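Local atomic coordinates of SCARECROW-LIKE protein 7 (Oryza sativa Japonica Group, PDB entry 5HYZ), a protein that probably acts as a homodimeric transcription factor of the GRAS family, binding DNA through its GRAS domain and contributing to plant development and abiotic stress resistance. Residues Lys110-Trp124 with Phe195-Met208. Numbering follows the deposited sequence.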
ATOM      1  N   LYS A 110     -13.187 -16.005 -21.276  1.00 16.65           N
ATOM      2  CA  LYS A 110     -13.453 -14.612 -21.679  1.00 15.30           C
ATOM      3  C   LYS A 110     -14.297 -13.961 -20.589  1.00 14.57           C
ATOM      4  O   LYS A 110     -15.282 -14.541 -20.150  1.00 15.19           O
ATOM      5  CB  LYS A 110     -14.216 -14.562 -23.013  1.00 16.27           C
ATOM      6  CG  LYS A 110     -13.451 -15.252 -24.130  1.00 22.10           C
ATOM      7  CD  LYS A 110     -14.203 -14.982 -25.428  1.00 31.89           C
ATOM      8  CE  LYS A 110     -13.825 -15.978 -26.514  1.00 47.57           C
ATOM      9  NZ  LYS A 110     -14.577 -15.622 -27.779  1.00 53.34           N
ATOM     10  N   ILE A 111     -13.864 -12.789 -20.145  1.00 13.30           N
ATOM     11  CA  ILE A 111     -14.488 -12.141 -19.015  1.00 12.57           C
ATOM     12  C   ILE A 111     -14.871 -10.719 -19.383  1.00 12.99           C
ATOM     13  O   ILE A 111     -14.096  -9.985 -20.045  1.00 13.05           O
ATOM     14  CB  ILE A 111     -13.510 -12.132 -17.805  1.00 15.85           C
ATOM     15  CG1 ILE A 111     -13.318 -13.608 -17.299  1.00 18.15           C
ATOM     16  CG2 ILE A 111     -14.103 -11.250 -16.653  1.00 13.73           C
ATOM     17  CD1 ILE A 111     -12.205 -13.769 -16.255  1.00 20.67           C
ATOM     18  N   HIS A 112     -16.058 -10.303 -18.955  1.00 11.02           N
ATOM     19  CA  HIS A 112     -16.493  -8.930 -19.204  1.00 11.13           C
ATOM     20  C   HIS A 112     -16.851  -8.306 -17.874  1.00  9.43           C
ATOM     21  O   HIS A 112     -17.793  -8.767 -17.209  1.00 11.31           O
ATOM     22  CB  HIS A 112     -17.702  -8.945 -20.146  1.00 12.48           C
ATOM     23  CG  HIS A 112     -18.179  -7.595 -20.542  1.00 15.07           C
ATOM     24  ND1 HIS A 112     -19.271  -7.434 -21.366  1.00 24.48           N
ATOM     25  CD2 HIS A 112     -17.759  -6.346 -20.225  1.00 16.24           C
ATOM     26  CE1 HIS A 112     -19.480  -6.140 -21.568  1.00 24.58           C
ATOM     27  NE2 HIS A 112     -18.583  -5.456 -20.883  1.00 20.13           N
ATOM     28  N   ILE A 113     -16.127  -7.279 -17.463  1.00 10.33           N
ATOM     29  CA  ILE A 113     -16.409  -6.561 -16.198  1.00  8.69           C
ATOM     30  C   ILE A 113     -17.281  -5.322 -16.474  1.00 12.92           C
ATOM     31  O   ILE A 113     -16.939  -4.534 -17.344  1.00 10.59           O
ATOM     32  CB  ILE A 113     -15.084  -6.053 -15.560  1.00 11.72           C
ATOM     33  CG1 ILE A 113     -14.098  -7.206 -15.314  1.00 14.76           C
ATOM     34  CG2 ILE A 113     -15.345  -5.228 -14.264  1.00 13.15           C
ATOM     35  CD1 ILE A 113     -14.664  -8.297 -14.409  1.00 14.51           C
ATOM     36  N   VAL A 114     -18.377  -5.160 -15.752  1.00  8.48           N
ATOM     37  CA  VAL A 114     -19.164  -3.932 -15.841  1.00  9.29           C
ATOM     38  C   VAL A 114     -19.005  -3.182 -14.564  1.00 10.85           C
ATOM     39  O   VAL A 114     -19.424  -3.647 -13.512  1.00 13.12           O
ATOM     40  CB  VAL A 114     -20.663  -4.243 -16.144  1.00 12.31           C
ATOM     41  CG1 VAL A 114     -21.470  -2.868 -16.257  1.00 11.38           C
ATOM     42  CG2 VAL A 114     -20.730  -5.019 -17.440  1.00 12.02           C
ATOM     43  N   ASP A 115     -18.366  -2.023 -14.618  1.00 10.31           N
ATOM     44  CA  ASP A 115     -18.121  -1.233 -13.413  1.00 10.41           C
ATOM     45  C   ASP A 115     -19.067  -0.041 -13.335  1.00 13.23           C
ATOM     46  O   ASP A 115     -18.899   0.948 -14.102  1.00 12.32           O
ATOM     47  CB  ASP A 115     -16.647  -0.742 -13.367  1.00 12.77           C
ATOM     48  CG  ASP A 115     -16.255  -0.207 -11.992  1.00 14.08           C
ATOM     49  OD1 ASP A 115     -17.032  -0.338 -11.016  1.00 14.01           O
ATOM     50  OD2 ASP A 115     -15.125   0.314 -11.829  1.00 11.37           O
ATOM     51  N   PHE A 116     -20.082  -0.119 -12.446  1.00 11.09           N
ATOM     52  CA  PHE A 116     -20.957   1.008 -12.209  1.00 13.62           C
ATOM     53  C   PHE A 116     -20.320   1.902 -11.180  1.00 16.25           C
ATOM     54  O   PHE A 116     -20.306   1.608  -9.963  1.00 15.97           O
ATOM     55  CB  PHE A 116     -22.348   0.557 -11.730  1.00 11.83           C
ATOM     56  CG  PHE A 116     -23.199   0.008 -12.816  1.00 15.76           C
ATOM     57  CD1 PHE A 116     -23.960   0.866 -13.650  1.00 16.58           C
ATOM     58  CD2 PHE A 116     -23.289  -1.368 -12.986  1.00 13.30           C
ATOM     59  CE1 PHE A 116     -24.751   0.297 -14.639  1.00 15.09           C
ATOM     60  CE2 PHE A 116     -24.063  -1.963 -13.940  1.00 14.12           C
ATOM     61  CZ  PHE A 116     -24.819  -1.095 -14.802  1.00 12.33           C
ATOM     62  N   GLY A 117     -19.675   2.951 -11.669  1.00 13.20           N
ATOM     63  CA  GLY A 117     -19.081   3.961 -10.825  1.00 16.26           C
ATOM     64  C   GLY A 117     -17.568   3.823 -10.783  1.00 20.38           C
ATOM     65  O   GLY A 117     -16.978   3.883  -9.733  1.00 17.18           O
ATOM     66  N   ILE A 118     -16.919   3.681 -11.937  1.00 14.37           N
ATOM     67  CA  ILE A 118     -15.453   3.673 -11.926  1.00 13.94           C
ATOM     68  C   ILE A 118     -14.860   5.037 -11.540  1.00 16.27           C
ATOM     69  O   ILE A 118     -15.380   6.064 -11.905  1.00 15.77           O
ATOM     70  CB  ILE A 118     -14.883   3.217 -13.297  1.00 15.48           C
ATOM     71  CG1 ILE A 118     -13.355   3.120 -13.284  1.00 16.76           C
ATOM     72  CG2 ILE A 118     -15.281   4.211 -14.427  1.00 12.84           C
ATOM     73  CD1 ILE A 118     -12.839   2.242 -14.436  1.00 16.40           C
ATOM     74  N   VAL A 119     -13.779   5.041 -10.753  1.00 16.79           N
ATOM     75  CA  VAL A 119     -13.101   6.304 -10.435  1.00 18.09           C
ATOM     76  C   VAL A 119     -11.767   6.345 -11.208  1.00 22.80           C
ATOM     77  O   VAL A 119     -11.639   7.044 -12.174  1.00 25.04           O
ATOM     78  CB  VAL A 119     -12.861   6.458  -8.873  1.00 20.79           C
ATOM     79  CG1 VAL A 119     -12.144   7.785  -8.606  1.00 18.12           C
ATOM     80  CG2 VAL A 119     -14.237   6.406  -8.171  1.00 21.04           C
ATOM     81  N   GLN A 120     -10.806   5.539 -10.817  1.00 18.73           N
ATOM     82  CA  GLN A 120      -9.503   5.459 -11.477  1.00 21.16           C
ATOM     83  C   GLN A 120      -9.344   3.962 -11.830  1.00 19.21           C
ATOM     84  O   GLN A 120     -10.204   3.115 -11.615  1.00 25.57           O
ATOM     85  CB  GLN A 120      -8.328   5.905 -10.596  1.00 31.95           C
ATOM     86  CG  GLN A 120      -8.138   7.425 -10.324  1.00 47.32           C
ATOM     87  CD  GLN A 120      -8.158   8.352 -11.564  1.00 47.24           C
ATOM     88  OE1 GLN A 120      -9.204   8.874 -11.933  1.00 54.13           O
ATOM     89  NE2 GLN A 120      -6.993   8.602 -12.151  1.00 45.52           N
ATOM     90  N   GLY A 121      -8.244   3.621 -12.403  1.00 19.84           N
ATOM     91  CA  GLY A 121      -8.296   2.228 -12.832  1.00 21.48           C
ATOM     92  C   GLY A 121      -7.776   1.176 -11.863  1.00 15.18           C
ATOM     93  O   GLY A 121      -7.693   0.015 -12.218  1.00 12.62           O
ATOM     94  N   ILE A 122      -7.432   1.567 -10.647  1.00 12.79           N
ATOM     95  CA  ILE A 122      -6.546   0.640  -9.879  1.00 11.25           C
ATOM     96  C   ILE A 122      -7.220  -0.683  -9.520  1.00 11.05           C
ATOM     97  O   ILE A 122      -6.554  -1.732  -9.526  1.00 12.62           O
ATOM     98  CB  ILE A 122      -5.987   1.354  -8.625  1.00 17.00           C
ATOM     99  CG1 ILE A 122      -4.787   0.517  -8.086  1.00 20.69           C
ATOM    100  CG2 ILE A 122      -7.069   1.534  -7.617  1.00 18.41           C
ATOM    101  CD1 ILE A 122      -3.972   1.185  -6.959  1.00 27.54           C
ATOM    102  N   GLN A 123      -8.553  -0.680  -9.270  1.00  7.32           N
ATOM    103  CA  GLN A 123      -9.189  -1.978  -9.016  1.00  9.91           C
ATOM    104  C   GLN A 123      -8.950  -2.944 -10.174  1.00 11.47           C
ATOM    105  O   GLN A 123      -8.716  -4.142 -10.011  1.00 12.90           O
ATOM    106  CB  GLN A 123     -10.726  -1.801  -8.812  1.00 12.08           C
ATOM    107  CG  GLN A 123     -11.404  -3.184  -8.479  1.00  8.44           C
ATOM    108  CD  GLN A 123     -12.904  -3.067  -8.052  1.00 12.96           C
ATOM    109  OE1 GLN A 123     -13.508  -1.970  -8.054  1.00 12.11           O
ATOM    110  NE2 GLN A 123     -13.488  -4.197  -7.743  1.00 11.28           N
ATOM    111  N   TRP A 124      -9.063  -2.412 -11.409  1.00  7.84           N
ATOM    112  CA  TRP A 124      -8.955  -3.310 -12.536  1.00  9.53           C
ATOM    113  C   TRP A 124      -7.542  -3.646 -12.892  1.00  7.84           C
ATOM    114  O   TRP A 124      -7.306  -4.714 -13.435  1.00 10.93           O
ATOM    115  CB  TRP A 124      -9.723  -2.681 -13.765  1.00  9.96           C
ATOM    116  CG  TRP A 124     -11.127  -2.375 -13.302  1.00  9.49           C
ATOM    117  CD1 TRP A 124     -11.775  -1.165 -13.379  1.00 10.79           C
ATOM    118  CD2 TRP A 124     -12.022  -3.271 -12.569  1.00  9.77           C
ATOM    119  NE1 TRP A 124     -13.013  -1.256 -12.776  1.00 14.17           N
ATOM    120  CE2 TRP A 124     -13.187  -2.519 -12.271  1.00 12.71           C
ATOM    121  CE3 TRP A 124     -11.945  -4.620 -12.158  1.00 10.05           C
ATOM    122  CZ2 TRP A 124     -14.267  -3.051 -11.553  1.00 11.66           C
ATOM    123  CZ3 TRP A 124     -13.022  -5.170 -11.387  1.00  9.68           C
ATOM    124  CH2 TRP A 124     -14.190  -4.360 -11.109  1.00 11.05           C
ATOM    125  N   PHE A 195     -24.647  -2.508 -23.114  1.00 12.78           N
ATOM    126  CA  PHE A 195     -23.433  -3.106 -22.543  1.00 15.50           C
ATOM    127  C   PHE A 195     -22.735  -4.062 -23.494  1.00 15.99           C
ATOM    128  O   PHE A 195     -21.617  -4.507 -23.196  1.00 18.81           O
ATOM    129  CB  PHE A 195     -23.828  -3.795 -21.214  1.00 10.09           C
ATOM    130  CG  PHE A 195     -24.307  -2.796 -20.207  1.00 13.03           C
ATOM    131  CD1 PHE A 195     -25.626  -2.305 -20.218  1.00 14.79           C
ATOM    132  CD2 PHE A 195     -23.409  -2.251 -19.297  1.00 13.99           C
ATOM    133  CE1 PHE A 195     -26.016  -1.329 -19.273  1.00 14.90           C
ATOM    134  CE2 PHE A 195     -23.771  -1.295 -18.401  1.00 11.81           C
ATOM    135  CZ  PHE A 195     -25.071  -0.803 -18.372  1.00 13.58           C
ATOM    136  N   LEU A 196     -23.383  -4.390 -24.630  1.00 14.43           N
ATOM    137  CA  LEU A 196     -22.749  -5.197 -25.682  1.00 15.60           C
ATOM    138  C   LEU A 196     -22.183  -6.524 -25.125  1.00 19.91           C
ATOM    139  O   LEU A 196     -21.057  -6.930 -25.432  1.00 19.40           O
ATOM    140  CB  LEU A 196     -21.649  -4.381 -26.388  1.00 15.64           C
ATOM    141  CG  LEU A 196     -22.207  -3.101 -27.010  1.00 19.38           C
ATOM    142  CD1 LEU A 196     -21.024  -2.203 -27.431  1.00 15.31           C
ATOM    143  CD2 LEU A 196     -22.987  -3.497 -28.276  1.00 21.38           C
ATOM    144  N   VAL A 197     -22.983  -7.196 -24.302  1.00 19.63           N
ATOM    145  CA  VAL A 197     -22.570  -8.482 -23.722  1.00 20.32           C
ATOM    146  C   VAL A 197     -22.667  -9.551 -24.787  1.00 22.70           C
ATOM    147  O   VAL A 197     -23.449  -9.447 -25.726  1.00 24.57           O
ATOM    148  CB  VAL A 197     -23.423  -8.864 -22.480  1.00 25.76           C
ATOM    149  CG1 VAL A 197     -23.214  -7.831 -21.359  1.00 25.53           C
ATOM    150  CG2 VAL A 197     -24.897  -9.053 -22.860  1.00 33.28           C
ATOM    151  N   GLU A 198     -21.785 -10.533 -24.703  1.00 20.15           N
ATOM    152  CA  GLU A 198     -21.711 -11.621 -25.691  1.00 19.96           C
ATOM    153  C   GLU A 198     -21.928 -12.953 -25.010  1.00 23.62           C
ATOM    154  O   GLU A 198     -21.569 -13.145 -23.824  1.00 23.39           O
ATOM    155  CB  GLU A 198     -20.365 -11.615 -26.392  1.00 25.14           C
ATOM    156  CG  GLU A 198     -20.166 -10.296 -27.086  1.00 28.22           C
ATOM    157  CD  GLU A 198     -18.967 -10.244 -27.976  1.00 39.92           C
ATOM    158  OE1 GLU A 198     -17.903 -10.833 -27.636  1.00 44.37           O
ATOM    159  OE2 GLU A 198     -19.099  -9.593 -29.036  1.00 49.66           O
ATOM    160  N   PRO A 199     -22.508 -13.899 -25.747  1.00 33.61           N
ATOM    161  CA  PRO A 199     -22.901 -15.156 -25.108  1.00 39.77           C
ATOM    162  C   PRO A 199     -21.696 -15.994 -24.629  1.00 32.26           C
ATOM    163  O   PRO A 199     -21.854 -16.793 -23.704  1.00 39.02           O
ATOM    164  CB  PRO A 199     -23.702 -15.872 -26.218  1.00 43.35           C
ATOM    165  CG  PRO A 199     -23.134 -15.344 -27.489  1.00 44.18           C
ATOM    166  CD  PRO A 199     -22.777 -13.893 -27.198  1.00 42.37           C
ATOM    167  N   ASP A 200     -20.505 -15.785 -25.185  1.00 24.13           N
ATOM    168  CA  ASP A 200     -19.386 -16.641 -24.781  1.00 28.11           C
ATOM    169  C   ASP A 200     -18.493 -16.062 -23.666  1.00 27.35           C
ATOM    170  O   ASP A 200     -17.366 -16.519 -23.487  1.00 28.88           O
ATOM    171  CB  ASP A 200     -18.522 -16.970 -26.017  1.00 37.04           C
ATOM    172  CG  ASP A 200     -17.922 -15.709 -26.688  1.00 44.39           C
ATOM    173  OD1 ASP A 200     -18.310 -14.557 -26.354  1.00 41.03           O
ATOM    174  OD2 ASP A 200     -17.030 -15.863 -27.550  1.00 49.98           O
ATOM    175  N   GLU A 201     -18.966 -15.067 -22.915  1.00 25.90           N
ATOM    176  CA  GLU A 201     -18.082 -14.454 -21.930  1.00 19.20           C
ATOM    177  C   GLU A 201     -18.805 -14.486 -20.599  1.00 17.87           C
ATOM    178  O   GLU A 201     -20.034 -14.523 -20.555  1.00 20.88           O
ATOM    179  CB  GLU A 201     -17.721 -13.007 -22.346  1.00 21.14           C
ATOM    180  CG  GLU A 201     -18.878 -12.124 -22.234  1.00 27.29           C
ATOM    181  CD  GLU A 201     -18.684 -10.746 -22.904  1.00 26.93           C
ATOM    182  OE1 GLU A 201     -17.579 -10.520 -23.428  1.00 26.67           O
ATOM    183  OE2 GLU A 201     -19.662  -9.946 -22.786  1.00 29.54           O
ATOM    184  N   ALA A 202     -18.064 -14.530 -19.507  1.00 15.79           N
ATOM    185  CA  ALA A 202     -18.669 -14.401 -18.189  1.00 16.80           C
ATOM    186  C   ALA A 202     -18.689 -12.937 -17.821  1.00 15.50           C
ATOM    187  O   ALA A 202     -17.696 -12.236 -18.012  1.00 19.13           O
ATOM    188  CB  ALA A 202     -17.889 -15.178 -17.134  1.00 16.89           C
ATOM    189  N   VAL A 203     -19.778 -12.505 -17.202  1.00 12.15           N
ATOM    190  CA  VAL A 203     -19.923 -11.133 -16.812  1.00 10.00           C
ATOM    191  C   VAL A 203     -19.821 -11.009 -15.279  1.00 10.71           C
ATOM    192  O   VAL A 203     -20.410 -11.827 -14.563  1.00 11.66           O
ATOM    193  CB  VAL A 203     -21.307 -10.604 -17.262  1.00 12.19           C
ATOM    194  CG1 VAL A 203     -21.487  -9.217 -16.707  1.00 12.67           C
ATOM    195  CG2 VAL A 203     -21.389 -10.613 -18.814  1.00 15.24           C
ATOM    196  N   ALA A 204     -19.072 -10.015 -14.795  1.00 10.22           N
ATOM    197  CA  ALA A 204     -19.130  -9.620 -13.396  1.00 13.51           C
ATOM    198  C   ALA A 204     -19.527  -8.166 -13.334  1.00 12.19           C
ATOM    199  O   ALA A 204     -18.991  -7.333 -14.071  1.00 11.81           O
ATOM    200  CB  ALA A 204     -17.753  -9.842 -12.694  1.00 10.88           C
ATOM    201  N   VAL A 205     -20.436  -7.845 -12.436  1.00 11.50           N
ATOM    202  CA  VAL A 205     -20.885  -6.470 -12.265  1.00  8.94           C
ATOM    203  C   VAL A 205     -20.406  -5.968 -10.936  1.00 10.44           C
ATOM    204  O   VAL A 205     -20.554  -6.664  -9.935  1.00 12.69           O
ATOM    205  CB  VAL A 205     -22.449  -6.355 -12.322  1.00  9.35           C
ATOM    206  CG1 VAL A 205     -22.856  -4.902 -12.225  1.00 12.19           C
ATOM    207  CG2 VAL A 205     -22.879  -6.850 -13.693  1.00  8.87           C
ATOM    208  N   ASN A 206     -19.864  -4.752 -10.913  1.00  7.29           N
ATOM    209  CA  ASN A 206     -19.226  -4.214  -9.720  1.00  9.96           C
ATOM    210  C   ASN A 206     -19.925  -2.889  -9.300  1.00 10.31           C
ATOM    211  O   ASN A 206     -20.067  -1.955 -10.103  1.00 12.99           O
ATOM    212  CB  ASN A 206     -17.717  -3.984 -10.038  1.00  9.52           C
ATOM    213  CG  ASN A 206     -16.929  -3.534  -8.847  1.00 10.87           C
ATOM    214  OD1 ASN A 206     -16.612  -4.381  -7.984  1.00 12.44           O
ATOM    215  ND2 ASN A 206     -16.430  -2.265  -8.864  1.00  9.53           N
ATOM    216  N   PHE A 207     -20.406  -2.816  -8.062  1.00 10.04           N
ATOM    217  CA  PHE A 207     -20.931  -1.586  -7.504  1.00  8.60           C
ATOM    218  C   PHE A 207     -20.106  -1.184  -6.274  1.00 11.64           C
ATOM    219  O   PHE A 207     -20.443  -1.584  -5.154  1.00 10.93           O
ATOM    220  CB  PHE A 207     -22.350  -1.782  -7.023  1.00 10.09           C
ATOM    221  CG  PHE A 207     -23.361  -2.023  -8.132  1.00 12.22           C
ATOM    222  CD1 PHE A 207     -23.844  -0.950  -8.879  1.00 12.52           C
ATOM    223  CD2 PHE A 207     -23.822  -3.326  -8.414  1.00 12.39           C
ATOM    224  CE1 PHE A 207     -24.809  -1.159  -9.858  1.00 13.64           C
ATOM    225  CE2 PHE A 207     -24.794  -3.546  -9.408  1.00 11.85           C
ATOM    226  CZ  PHE A 207     -25.288  -2.434 -10.123  1.00 13.11           C
HETATM  227  N   MSE A 208     -19.062  -0.402  -6.444  1.00  8.76           N
HETATM  228  CA  MSE A 208     -18.240  -0.067  -5.255  1.00 10.19           C
HETATM  229  C   MSE A 208     -18.520   1.384  -4.872  1.00 10.13           C
HETATM  230  O   MSE A 208     -18.222   2.355  -5.629  1.00 11.85           O
HETATM  231  CB  MSE A 208     -16.709  -0.230  -5.482  1.00  6.88           C
HETATM  232  CG  MSE A 208     -16.348  -1.576  -6.005  1.00  8.71           C
HETATM  233 SE   MSE A 208     -16.271  -2.580  -4.151  1.00 41.37          SE
HETATM  234  CE  MSE A 208     -15.614  -0.615  -3.412  1.00  9.61           C
TER
HETATM  235  O   HOH W   1     -15.785 -17.839 -21.422  1.00 24.75           O
HETATM  236  O   HOH W   2     -14.299 -10.886 -22.883  1.00 20.75           O
HETATM  237  O   HOH W   3     -18.032   0.997  -8.794  1.00 12.31           O
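Ile111 to Asp115, the predicted VHIID motif (here Ile-His-Ile-Val-Asp), pair in parallel with Ala202 to Asn206. Backbone bonds run from Ala202 N to Lys110 O (2.9 Å) through to Phe116 N and Asn206 O.

Three polar side-chain groups add to the ladder. The amide of Asn206, with CG anti to the backbone N (chi1 -175°), stands beside the Asp115 carboxylate on one face of the sheet. ND2 gives a nearly straight bond to Asp115 OD1 (3.0 Å), in its own amide plane but from above the carboxylate. Gln123 NE2 donates to Asn206 OD1 (3.1 Å) from above the carbonyl plane. Trp124 NE1 donates a hydrogen bond to Asp115 OD2 (2.8 Å). At the other end, His112 ND1 (2.9 Å) and Glu198 N meet Glu201 OE2 from opposite faces of its carboxylate. Lys110 NZ forms a salt bridge with Asp200 OD2, modelled doubtfully short.

On the face that carries Val114 and Phe116, Phe116 and Phe207 lie nearly parallel but slid apart. Phe116 CZ also meets Phe195 CZ (3.6 Å), and Val205 CG1 sits at the Phe116 ring edge.

The pair is central to the Rossmann-like sheet, between strands 141-148 and 236-242. Arg141 and Arg143 form salt bridges with Glu201. Thr145 OG1 is hydrogen-bonded to His112 NE2, and Thr238 OG1 to Asn206 OD1. Helix 220-231 packs against the phenylalanines, and helix 89-104 against Gln123 and Trp124.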